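Local coordinates for protein PBP5 (Haemophilus influenzae, PDB 3A3J) that removes the terminal D-alanine from peptidoglycan precursors, acting as a serine-type D-Ala-D-Ala carboxypeptidase of the penicillin-binding protein family, at residues T8-V13 and Q30-A35; I22-N27 and L246-A251; N135-T138 and D143-N146. One frame throughout, in Å; residues are numbered along the deposited sequence.

Interaction 1 of 3, residues T8-V13 and Q30-A35; sequences TAQTYV and QRQYPA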
ATOM      1  N   THR A   8       0.701 -16.016  15.041  1.00 40.70           N
ATOM      2  CA  THR A   8       0.538 -17.306  14.396  1.00 40.78           C
ATOM      3  C   THR A   8       0.409 -17.088  12.894  1.00 40.06           C
ATOM      4  O   THR A   8      -0.702 -16.816  12.402  1.00 40.89           O
ATOM      5  CB  THR A   8      -0.759 -17.921  14.910  1.00 41.14           C
ATOM      6  OG1 THR A   8      -0.492 -18.549  16.147  1.00 43.97           O
ATOM      7  CG2 THR A   8      -1.315 -18.953  14.000  1.00 42.35           C
ATOM      8  N   ALA A   9       1.509 -17.155  12.156  1.00 37.79           N
ATOM      9  CA  ALA A   9       1.426 -16.932  10.707  1.00 37.17           C
ATOM     10  C   ALA A   9       2.752 -17.271  10.111  1.00 36.09           C
ATOM     11  O   ALA A   9       3.773 -17.079  10.748  1.00 36.36           O
ATOM     12  CB  ALA A   9       1.094 -15.513  10.406  1.00 35.42           C
ATOM     13  N   GLN A  10       2.765 -17.741   8.877  1.00 34.91           N
ATOM     14  CA  GLN A  10       4.015 -18.159   8.285  1.00 33.80           C
ATOM     15  C   GLN A  10       4.865 -16.941   8.030  1.00 33.25           C
ATOM     16  O   GLN A  10       6.077 -16.993   8.180  1.00 34.47           O
ATOM     17  CB  GLN A  10       3.758 -18.916   6.990  1.00 35.12           C
ATOM     18  CG  GLN A  10       3.049 -20.250   7.150  1.00 36.41           C
ATOM     19  CD  GLN A  10       3.209 -21.123   5.864  1.00 39.32           C
ATOM     20  OE1 GLN A  10       3.695 -20.655   4.836  1.00 42.67           O
ATOM     21  NE2 GLN A  10       2.787 -22.368   5.933  1.00 39.79           N
ATOM     22  N   THR A  11       4.229 -15.814   7.714  1.00 30.74           N
ATOM     23  CA  THR A  11       4.922 -14.641   7.241  1.00 29.47           C
ATOM     24  C   THR A  11       4.033 -13.501   7.657  1.00 28.93           C
ATOM     25  O   THR A  11       2.827 -13.706   7.713  1.00 28.86           O
ATOM     26  CB  THR A  11       4.884 -14.670   5.668  1.00 30.27           C
ATOM     27  OG1 THR A  11       5.930 -15.490   5.159  1.00 33.80           O
ATOM     28  CG2 THR A  11       4.900 -13.372   5.087  1.00 25.68           C
ATOM     29  N   TYR A  12       4.595 -12.310   7.914  1.00 28.19           N
ATOM     30  CA  TYR A  12       3.825 -11.139   8.187  1.00 29.24           C
ATOM     31  C   TYR A  12       4.657  -9.881   8.243  1.00 30.12           C
ATOM     32  O   TYR A  12       5.882  -9.909   8.411  1.00 31.29           O
ATOM     33  CB  TYR A  12       3.103 -11.291   9.531  1.00 31.05           C
ATOM     34  CG  TYR A  12       3.984 -11.377  10.791  1.00 32.57           C
ATOM     35  CD1 TYR A  12       4.455 -10.228  11.445  1.00 35.01           C
ATOM     36  CD2 TYR A  12       4.283 -12.587  11.327  1.00 29.71           C
ATOM     37  CE1 TYR A  12       5.232 -10.335  12.636  1.00 35.08           C
ATOM     38  CE2 TYR A  12       4.988 -12.700  12.448  1.00 35.97           C
ATOM     39  CZ  TYR A  12       5.466 -11.600  13.117  1.00 37.41           C
ATOM     40  OH  TYR A  12       6.212 -11.841  14.246  1.00 41.50           O
ATOM     41  N   VAL A  13       4.011  -8.748   8.144  1.00 30.02           N
ATOM     42  CA  VAL A  13       4.765  -7.539   8.230  1.00 31.53           C
ATOM     43  C   VAL A  13       3.792  -6.547   8.834  1.00 30.94           C
ATOM     44  O   VAL A  13       2.573  -6.690   8.620  1.00 28.61           O
ATOM     45  CB  VAL A  13       5.237  -7.047   6.820  1.00 33.39           C
ATOM     46  CG1 VAL A  13       4.208  -6.157   6.209  1.00 32.78           C
ATOM     47  CG2 VAL A  13       6.478  -6.236   6.948  1.00 37.93           C
ATOM     48  N   GLN A  30       9.964 -13.557   2.125  1.00 34.61           N
ATOM     49  CA  GLN A  30       9.705 -14.928   1.646  1.00 36.05           C
ATOM     50  C   GLN A  30       8.514 -14.988   0.650  1.00 35.90           C
ATOM     51  O   GLN A  30       7.469 -14.351   0.853  1.00 35.10           O
ATOM     52  CB  GLN A  30       9.481 -15.859   2.802  1.00 36.50           C
ATOM     53  CG  GLN A  30       9.265 -17.297   2.394  1.00 40.50           C
ATOM     54  CD  GLN A  30       8.655 -18.063   3.548  1.00 42.38           C
ATOM     55  OE1 GLN A  30       7.575 -18.628   3.430  1.00 45.73           O
ATOM     56  NE2 GLN A  30       9.305 -18.007   4.687  1.00 43.76           N
ATOM     57  N   ARG A  31       8.696 -15.711  -0.442  1.00 34.14           N
ATOM     58  CA  ARG A  31       7.653 -15.782  -1.487  1.00 34.88           C
ATOM     59  C   ARG A  31       6.443 -16.670  -1.082  1.00 33.36           C
ATOM     60  O   ARG A  31       6.600 -17.775  -0.546  1.00 33.69           O
ATOM     61  CB  ARG A  31       8.250 -16.269  -2.824  1.00 34.71           C
ATOM     62  CG  ARG A  31       9.192 -15.225  -3.368  1.00 36.93           C
ATOM     63  CD  ARG A  31      10.020 -15.689  -4.496  1.00 38.59           C
ATOM     64  NE  ARG A  31      10.669 -14.514  -5.078  1.00 42.77           N
ATOM     65  CZ  ARG A  31      11.153 -14.465  -6.324  1.00 44.70           C
ATOM     66  NH1 ARG A  31      11.079 -15.538  -7.093  1.00 40.06           N
ATOM     67  NH2 ARG A  31      11.707 -13.349  -6.804  1.00 41.46           N
ATOM     68  N   GLN A  32       5.254 -16.157  -1.359  1.00 31.76           N
ATOM     69  CA  GLN A  32       4.026 -16.763  -0.960  1.00 31.41           C
ATOM     70  C   GLN A  32       3.045 -16.676  -2.123  1.00 30.89           C
ATOM     71  O   GLN A  32       3.066 -15.711  -2.906  1.00 29.99           O
ATOM     72  CB  GLN A  32       3.428 -15.963   0.212  1.00 31.25           C
ATOM     73  CG  GLN A  32       4.062 -16.263   1.544  1.00 30.19           C
ATOM     74  CD  GLN A  32       3.469 -17.495   2.137  1.00 32.80           C
ATOM     75  OE1 GLN A  32       2.309 -17.780   1.928  1.00 32.58           O
ATOM     76  NE2 GLN A  32       4.248 -18.226   2.861  1.00 30.66           N
ATOM     77  N   TYR A  33       2.165 -17.674  -2.220  1.00 30.67           N
ATOM     78  CA  TYR A  33       1.045 -17.619  -3.181  1.00 30.48           C
ATOM     79  C   TYR A  33       0.099 -16.517  -2.768  1.00 29.67           C
ATOM     80  O   TYR A  33      -0.413 -16.554  -1.666  1.00 30.12           O
ATOM     81  CB  TYR A  33       0.299 -18.957  -3.215  1.00 30.59           C
ATOM     82  CG  TYR A  33       1.081 -20.046  -3.875  1.00 34.14           C
ATOM     83  CD1 TYR A  33       0.723 -20.525  -5.147  1.00 35.74           C
ATOM     84  CD2 TYR A  33       2.229 -20.561  -3.261  1.00 35.68           C
ATOM     85  CE1 TYR A  33       1.485 -21.518  -5.775  1.00 35.86           C
ATOM     86  CE2 TYR A  33       2.966 -21.545  -3.858  1.00 36.04           C
ATOM     87  CZ  TYR A  33       2.586 -22.029  -5.106  1.00 36.23           C
ATOM     88  OH  TYR A  33       3.337 -23.019  -5.679  1.00 35.80           O
ATOM     89  N   PRO A  34      -0.135 -15.512  -3.630  1.00 29.77           N
ATOM     90  CA  PRO A  34      -0.930 -14.374  -3.127  1.00 28.49           C
ATOM     91  C   PRO A  34      -2.436 -14.638  -3.056  1.00 28.14           C
ATOM     92  O   PRO A  34      -3.146 -13.951  -2.276  1.00 27.96           O
ATOM     93  CB  PRO A  34      -0.646 -13.261  -4.129  1.00 28.20           C
ATOM     94  CG  PRO A  34      -0.338 -14.016  -5.422  1.00 28.07           C
ATOM     95  CD  PRO A  34       0.378 -15.281  -4.999  1.00 29.11           C
ATOM     96  N   ALA A  35      -2.935 -15.555  -3.897  1.00 26.04           N
ATOM     97  CA  ALA A  35      -4.343 -15.980  -3.819  1.00 25.12           C
ATOM     98  C   ALA A  35      -5.101 -14.681  -4.054  1.00 24.31           C
ATOM     99  O   ALA A  35      -4.634 -13.891  -4.871  1.00 25.50           O
ATOM    100  CB  ALA A  35      -4.650 -16.569  -2.493  1.00 22.52           C
TER
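Thr-11 and Gln-30 bring the two backbones nearest, with their CA atoms 7.4 Å apart, and the contact between 8-13 and 30-35 is made by side chains. Residues 11-13 are the start of strand 11-16, while 30-35 has no regular structure.

One hydrogen bond joins the segments. Gln-32 NE2 donates to Gln-10 OE1 over 3.2 Å, with an N-H...O angle of 157°. The donor lies in the carbonyl plane of Gln-10, and the acceptor lies close to the amide plane of Gln-32. The two amide planes are nevertheless almost perpendicular, 81° apart. Gln-10 reaches across with an extended chain. Gln-32 is bent at its second torsion (chi2 -82°), and its NE2 points to the Gln-10 carbonyl.

Gln-32 NE2 also gives a weak hydrogen bond to Gln-30 OE1, 3.4 Å away. Gln-32 is buried, and its NE2 has two acceptors, one in each segment, the second of them weak. Together they would limit rotation of the amide. Thr-11 OG1 packs beside this group, 3.9 Å from Gln-32 NE2, with no hydrogen bond between them.

A classic beta bulge places Gln-10 and Thr-11 together opposite Met-230 of strand 224-232. Met-230 also touches the side chain of Gln-32, whose backbone bonds to Ser-149. The contact thus ties the start of strand 11-16, between strands 25-26 and 224-232, to the loop leading into helix 38-51, and the start of helix 151-164 packs on Thr-11 through Ala-151.

Interaction 2 of 3, residues I22-N27 and L246-A251; sequences ILTALN and LQWGFA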
ATOM      1  N   ILE A  22       9.112  -0.512   8.918  1.00 39.70           N
ATOM      2  CA  ILE A  22       8.597  -1.807   9.354  1.00 40.11           C
ATOM      3  C   ILE A  22       8.714  -1.952  10.870  1.00 40.85           C
ATOM      4  O   ILE A  22       9.805  -2.069  11.393  1.00 41.12           O
ATOM      5  CB  ILE A  22       9.381  -2.896   8.687  1.00 39.87           C
ATOM      6  CG1 ILE A  22       9.463  -2.592   7.192  1.00 39.96           C
ATOM      7  CG2 ILE A  22       8.737  -4.237   8.932  1.00 39.99           C
ATOM      8  CD1 ILE A  22       8.105  -2.496   6.546  1.00 44.22           C
ATOM      9  N   LEU A  23       7.593  -1.926  11.582  1.00 40.85           N
ATOM     10  CA  LEU A  23       7.605  -2.007  13.025  1.00 39.97           C
ATOM     11  C   LEU A  23       7.928  -3.398  13.547  1.00 40.85           C
ATOM     12  O   LEU A  23       8.563  -3.530  14.586  1.00 40.22           O
ATOM     13  CB  LEU A  23       6.276  -1.570  13.571  1.00 40.21           C
ATOM     14  CG  LEU A  23       6.018  -0.072  13.501  1.00 39.21           C
ATOM     15  CD1 LEU A  23       6.113   0.356  12.110  1.00 44.10           C
ATOM     16  CD2 LEU A  23       4.654   0.319  14.054  1.00 38.91           C
ATOM     17  N   THR A  24       7.477  -4.445  12.855  1.00 40.01           N
ATOM     18  CA  THR A  24       7.836  -5.835  13.221  1.00 38.12           C
ATOM     19  C   THR A  24       7.650  -6.719  11.956  1.00 37.75           C
ATOM     20  O   THR A  24       7.033  -6.257  11.047  1.00 37.16           O
ATOM     21  CB  THR A  24       7.045  -6.355  14.487  1.00 38.08           C
ATOM     22  OG1 THR A  24       7.561  -7.620  14.840  1.00 40.21           O
ATOM     23  CG2 THR A  24       5.517  -6.541  14.273  1.00 37.39           C
ATOM     24  N   ALA A  25       8.264  -7.912  11.854  1.00 36.92           N
ATOM     25  CA  ALA A  25       8.157  -8.733  10.650  1.00 36.16           C
ATOM     26  C   ALA A  25       8.639 -10.164  10.913  1.00 35.54           C
ATOM     27  O   ALA A  25       9.450 -10.394  11.800  1.00 36.33           O
ATOM     28  CB  ALA A  25       8.947  -8.102   9.469  1.00 35.01           C
ATOM     29  N   LEU A  26       8.122 -11.121  10.149  1.00 34.32           N
ATOM     30  CA  LEU A  26       8.634 -12.488  10.097  1.00 33.93           C
ATOM     31  C   LEU A  26       8.641 -12.901   8.611  1.00 34.04           C
ATOM     32  O   LEU A  26       7.599 -12.838   7.967  1.00 34.84           O
ATOM     33  CB  LEU A  26       7.735 -13.420  10.915  1.00 33.10           C
ATOM     34  CG  LEU A  26       8.079 -14.898  10.753  1.00 34.39           C
ATOM     35  CD1 LEU A  26       9.527 -15.122  11.254  1.00 36.73           C
ATOM     36  CD2 LEU A  26       7.110 -15.823  11.435  1.00 33.68           C
ATOM     37  N   ASN A  27       9.810 -13.255   8.064  1.00 34.93           N
ATOM     38  CA  ASN A  27      10.023 -13.596   6.649  1.00 34.06           C
ATOM     39  C   ASN A  27       9.292 -12.662   5.706  1.00 32.71           C
ATOM     40  O   ASN A  27       8.526 -13.108   4.887  1.00 33.03           O
ATOM     41  CB  ASN A  27       9.525 -15.004   6.360  1.00 35.21           C
ATOM     42  CG  ASN A  27      10.109 -16.006   7.283  1.00 38.90           C
ATOM     43  OD1 ASN A  27      11.305 -16.012   7.497  1.00 41.09           O
ATOM     44  ND2 ASN A  27       9.270 -16.879   7.849  1.00 41.69           N
ATOM     45  N   LEU A 246      -1.864  -4.792  14.753  1.00 28.80           N
ATOM     46  CA  LEU A 246      -2.241  -3.414  14.682  1.00 29.06           C
ATOM     47  C   LEU A 246      -2.211  -2.756  16.112  1.00 32.80           C
ATOM     48  O   LEU A 246      -1.621  -1.683  16.293  1.00 31.99           O
ATOM     49  CB  LEU A 246      -3.595  -3.290  14.012  1.00 28.93           C
ATOM     50  CG  LEU A 246      -3.618  -3.783  12.550  1.00 26.45           C
ATOM     51  CD1 LEU A 246      -5.067  -3.777  12.039  1.00 28.56           C
ATOM     52  CD2 LEU A 246      -2.709  -2.895  11.654  1.00 20.92           C
ATOM     53  N   GLN A 247      -2.854  -3.401  17.095  1.00 33.63           N
ATOM     54  CA  GLN A 247      -2.940  -2.892  18.478  1.00 36.16           C
ATOM     55  C   GLN A 247      -1.582  -2.778  19.138  1.00 36.92           C
ATOM     56  O   GLN A 247      -1.326  -1.814  19.816  1.00 38.93           O
ATOM     57  CB  GLN A 247      -3.874  -3.752  19.338  1.00 34.87           C
ATOM     58  CG  GLN A 247      -5.355  -3.583  18.998  1.00 35.75           C
ATOM     59  CD  GLN A 247      -6.194  -4.587  19.812  1.00 35.34           C
ATOM     60  OE1 GLN A 247      -5.688  -5.663  20.224  1.00 35.35           O
ATOM     61  NE2 GLN A 247      -7.441  -4.226  20.080  1.00 32.94           N
ATOM     62  N   TRP A 248      -0.701  -3.740  18.926  1.00 38.37           N
ATOM     63  CA  TRP A 248       0.660  -3.592  19.376  1.00 38.98           C
ATOM     64  C   TRP A 248       1.287  -2.383  18.743  1.00 40.52           C
ATOM     65  O   TRP A 248       2.111  -1.657  19.370  1.00 41.19           O
ATOM     66  CB  TRP A 248       1.457  -4.786  18.925  1.00 39.14           C
ATOM     67  CG  TRP A 248       2.887  -4.811  19.371  1.00 40.07           C
ATOM     68  CD1 TRP A 248       3.348  -5.131  20.628  1.00 39.18           C
ATOM     69  CD2 TRP A 248       4.062  -4.565  18.568  1.00 41.77           C
ATOM     70  NE1 TRP A 248       4.715  -5.122  20.648  1.00 40.32           N
ATOM     71  CE2 TRP A 248       5.188  -4.761  19.408  1.00 41.97           C
ATOM     72  CE3 TRP A 248       4.275  -4.185  17.237  1.00 41.00           C
ATOM     73  CZ2 TRP A 248       6.499  -4.584  18.953  1.00 39.92           C
ATOM     74  CZ3 TRP A 248       5.560  -4.028  16.785  1.00 38.09           C
ATOM     75  CH2 TRP A 248       6.667  -4.239  17.638  1.00 40.15           C
ATOM     76  N   GLY A 249       0.970  -2.184  17.464  1.00 39.92           N
ATOM     77  CA  GLY A 249       1.515  -1.025  16.762  1.00 39.52           C
ATOM     78  C   GLY A 249       0.995   0.265  17.357  1.00 39.18           C
ATOM     79  O   GLY A 249       1.779   1.079  17.805  1.00 41.11           O
ATOM     80  N   PHE A 250      -0.312   0.467  17.400  1.00 39.10           N
ATOM     81  CA  PHE A 250      -0.862   1.692  17.966  1.00 40.12           C
ATOM     82  C   PHE A 250      -0.547   1.860  19.482  1.00 42.08           C
ATOM     83  O   PHE A 250      -0.520   2.989  19.977  1.00 42.39           O
ATOM     84  CB  PHE A 250      -2.366   1.776  17.778  1.00 39.01           C
ATOM     85  CG  PHE A 250      -2.802   1.869  16.345  1.00 39.60           C
ATOM     86  CD1 PHE A 250      -2.282   2.859  15.481  1.00 37.52           C
ATOM     87  CD2 PHE A 250      -3.767   0.984  15.856  1.00 34.91           C
ATOM     88  CE1 PHE A 250      -2.714   2.936  14.157  1.00 37.25           C
ATOM     89  CE2 PHE A 250      -4.206   1.056  14.562  1.00 32.00           C
ATOM     90  CZ  PHE A 250      -3.680   1.993  13.694  1.00 35.55           C
ATOM     91  N   ALA A 251      -0.326   0.751  20.197  1.00 43.09           N
ATOM     92  CA  ALA A 251       0.000   0.800  21.633  1.00 45.41           C
ATOM     93  C   ALA A 251       1.385   1.343  21.835  1.00 46.34           C
ATOM     94  O   ALA A 251       1.604   2.137  22.734  1.00 47.22           O
ATOM     95  CB  ALA A 251      -0.076  -0.599  22.292  1.00 44.84           C
TER
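Leu-23 and Thr-24 meet Trp-248 and Gly-249 of helix 235-252 without any hydrogen bond between the segments. The backbones are nearest at Leu-23 and Gly-249, whose CA atoms lie 7.2 Å apart.

The apolar contacts centre on the six-membered ring of Trp-248. Thr-24 CG2 lies 3.6 Å from Trp-248 CZ3, and its approach to the ring is oblique. Thr-24 CB is equally near that carbon, so the threonine meets the indole through its carbon atoms. Leu-23 CB adds a looser contact at 4.1 Å from Trp-248 CZ3. Farther along the same side chain, Leu-23 CD2 comes within 4.4 Å of Gly-249 CA. Glycine brings no side chain to this point, and the leucine methyl faces helix backbone.

These residues join the N-terminal part of the chain to the helix that follows strand 224-232. The chain turns a corner at Thr-24, between strands 22-23 and 25-26, and the helix packs beside that corner. Consistent with a beta-lactamase-like fold, the helix lies against the five-stranded antiparallel sheet, with Leu-246 and Phe-250 on Leu-225 and Ala-217.

At the indole edge, Leu-23 O lies in the ring plane, 3.7 Å from Trp-248 CH2. With CG anti to the backbone N (chi1 -177°), the indole extends from the helix to the corner. Its NE1 donates to Thr-3 O, and its ring meets Phe-253 edge-to-face.

Interaction 3 of 3, residues N135-T138 and D143-N146; sequences NFTT and DDPN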
ATOM      1  N   ASN A 135       5.395 -11.661  -8.643  1.00 29.21           N
ATOM      2  CA  ASN A 135       5.126 -11.808 -10.077  1.00 29.50           C
ATOM      3  C   ASN A 135       3.703 -12.331 -10.330  1.00 29.46           C
ATOM      4  O   ASN A 135       3.317 -13.338  -9.787  1.00 28.89           O
ATOM      5  CB  ASN A 135       6.114 -12.804 -10.732  1.00 29.94           C
ATOM      6  CG  ASN A 135       5.898 -12.911 -12.229  1.00 30.83           C
ATOM      7  OD1 ASN A 135       6.113 -11.955 -12.922  1.00 30.43           O
ATOM      8  ND2 ASN A 135       5.368 -14.008 -12.697  1.00 34.01           N
ATOM      9  N   PHE A 136       2.952 -11.658 -11.176  1.00 29.91           N
ATOM     10  CA  PHE A 136       1.579 -12.073 -11.443  1.00 30.19           C
ATOM     11  C   PHE A 136       1.479 -12.796 -12.779  1.00 31.22           C
ATOM     12  O   PHE A 136       2.130 -12.425 -13.768  1.00 31.16           O
ATOM     13  CB  PHE A 136       0.649 -10.869 -11.423  1.00 28.53           C
ATOM     14  CG  PHE A 136       0.622 -10.163 -10.105  1.00 28.35           C
ATOM     15  CD1 PHE A 136       0.099 -10.799  -8.969  1.00 29.86           C
ATOM     16  CD2 PHE A 136       1.165  -8.898  -9.963  1.00 26.58           C
ATOM     17  CE1 PHE A 136       0.079 -10.162  -7.734  1.00 29.42           C
ATOM     18  CE2 PHE A 136       1.161  -8.265  -8.681  1.00 28.26           C
ATOM     19  CZ  PHE A 136       0.617  -8.886  -7.597  1.00 27.73           C
ATOM     20  N   THR A 137       0.617 -13.803 -12.810  1.00 32.00           N
ATOM     21  CA  THR A 137       0.280 -14.492 -14.059  1.00 31.63           C
ATOM     22  C   THR A 137      -1.219 -14.399 -14.380  1.00 31.02           C
ATOM     23  O   THR A 137      -1.604 -14.870 -15.404  1.00 31.83           O
ATOM     24  CB  THR A 137       0.631 -15.975 -13.981  1.00 31.89           C
ATOM     25  OG1 THR A 137      -0.047 -16.542 -12.862  1.00 35.37           O
ATOM     26  CG2 THR A 137       2.194 -16.269 -13.864  1.00 29.84           C
ATOM     27  N   THR A 138      -2.059 -13.776 -13.528  1.00 30.65           N
ATOM     28  CA  THR A 138      -3.515 -13.802 -13.663  1.00 28.18           C
ATOM     29  C   THR A 138      -4.021 -12.537 -13.072  1.00 28.27           C
ATOM     30  O   THR A 138      -3.339 -11.914 -12.265  1.00 28.72           O
ATOM     31  CB  THR A 138      -4.160 -14.942 -12.807  1.00 29.99           C
ATOM     32  OG1 THR A 138      -3.901 -14.708 -11.395  1.00 28.08           O
ATOM     33  CG2 THR A 138      -3.651 -16.341 -13.213  1.00 25.07           C
ATOM     34  N   ASP A 143      -3.937 -20.176  -8.015  1.00 30.87           N
ATOM     35  CA  ASP A 143      -2.587 -20.525  -7.662  1.00 31.83           C
ATOM     36  C   ASP A 143      -1.801 -20.969  -8.871  1.00 32.58           C
ATOM     37  O   ASP A 143      -2.316 -21.642  -9.742  1.00 33.43           O
ATOM     38  CB  ASP A 143      -2.578 -21.640  -6.618  1.00 30.49           C
ATOM     39  CG  ASP A 143      -2.901 -21.121  -5.183  1.00 34.79           C
ATOM     40  OD1 ASP A 143      -2.925 -19.894  -4.947  1.00 34.08           O
ATOM     41  OD2 ASP A 143      -3.117 -21.949  -4.277  1.00 30.59           O
ATOM     42  N   ASP A 144      -0.521 -20.713  -8.859  1.00 32.80           N
ATOM     43  CA  ASP A 144       0.337 -21.023 -10.000  1.00 35.42           C
ATOM     44  C   ASP A 144       1.783 -20.883  -9.471  1.00 36.25           C
ATOM     45  O   ASP A 144       2.123 -19.861  -8.888  1.00 36.20           O
ATOM     46  CB  ASP A 144       0.032 -20.019 -11.139  1.00 34.61           C
ATOM     47  CG  ASP A 144       1.056 -20.054 -12.300  1.00 37.90           C
ATOM     48  OD1 ASP A 144       2.130 -20.661 -12.157  1.00 36.77           O
ATOM     49  OD2 ASP A 144       0.797 -19.399 -13.349  1.00 41.42           O
ATOM     50  N   PRO A 145       2.648 -21.902  -9.651  1.00 37.07           N
ATOM     51  CA  PRO A 145       3.926 -21.615  -8.940  1.00 37.13           C
ATOM     52  C   PRO A 145       4.754 -20.433  -9.491  1.00 37.29           C
ATOM     53  O   PRO A 145       5.727 -20.029  -8.868  1.00 38.82           O
ATOM     54  CB  PRO A 145       4.685 -22.948  -9.014  1.00 36.54           C
ATOM     55  CG  PRO A 145       4.137 -23.625 -10.282  1.00 35.99           C
ATOM     56  CD  PRO A 145       2.683 -23.160 -10.432  1.00 37.08           C
ATOM     57  N   ASN A 146       4.363 -19.860 -10.617  1.00 37.12           N
ATOM     58  CA  ASN A 146       5.075 -18.727 -11.187  1.00 36.39           C
ATOM     59  C   ASN A 146       4.475 -17.412 -10.714  1.00 35.35           C
ATOM     60  O   ASN A 146       4.886 -16.293 -11.133  1.00 34.11           O
ATOM     61  CB  ASN A 146       4.980 -18.772 -12.702  1.00 37.26           C
ATOM     62  CG  ASN A 146       5.692 -19.968 -13.293  1.00 43.04           C
ATOM     63  OD1 ASN A 146       6.674 -20.467 -12.727  1.00 46.28           O
ATOM     64  ND2 ASN A 146       5.187 -20.459 -14.432  1.00 45.72           N
TER
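Asp-144 and Thr-137 meet side chain to side chain, beside an Asx turn formed by Asp-144. In this turn Asp-144 OD1 accepts from Asn-146 N at 2.8 Å. Both segments belong to the loop between helices 115-128 and 151-164.

The carboxylate of Asp-144 is shared between two donors. Thr-137 OG1 donates to the other oxygen, Asp-144 OD2, over 3.0 Å. The threonine and aspartate chains are inclined to each other, and the hydroxyl comes in from above the carboxylate plane. Asn-146 N is likewise well out of that plane. Together the two bonds hold the group against rotation. Thr-137 OG1 stands between its backbone N and carbonyl carbon (chi1 57°), facing Asp-144. Thr-137 CG2 then rests 3.9 Å from Asn-146 CB.

Asn-135 makes the second link with its amide. The backbone of Asn-135 pairs with Tyr-148, while its neighbour Phe-136 turns away to pack on helices 115-128 and 38-51. Asn-135 ND2 donates to Asn-146 O over 2.8 Å. The bond is almost straight, 174° at the hydrogen. The Asn-146 oxygen lies only 3° out of the Asn-135 amide plane.

In the fold
Interactions 1 and 2 each have one segment in the antiparallel sheet, where strands 11-16 and 25-26 are neighbours. They touch directly: Tyr-12 N is 3.1 Å from Leu-26 O, and Asn-27 ND2 is 3.2 Å from Gln-10 O, both probable hydrogen bonds. Interaction 1 also touches interaction 3 through Tyr-33, whose OH packs 3.6 Å from Pro-145 CB. Interactions 2 and 3 do not meet, with centres about 28 Å apart. Ser-36, the probable acylated serine, directly follows segment 30-35, although the contact of interaction 1 itself lies away from the annotated sites. In interaction 3 the side chain of Thr-137 is about 12 Å from that of Lys-39, the probable proton acceptor.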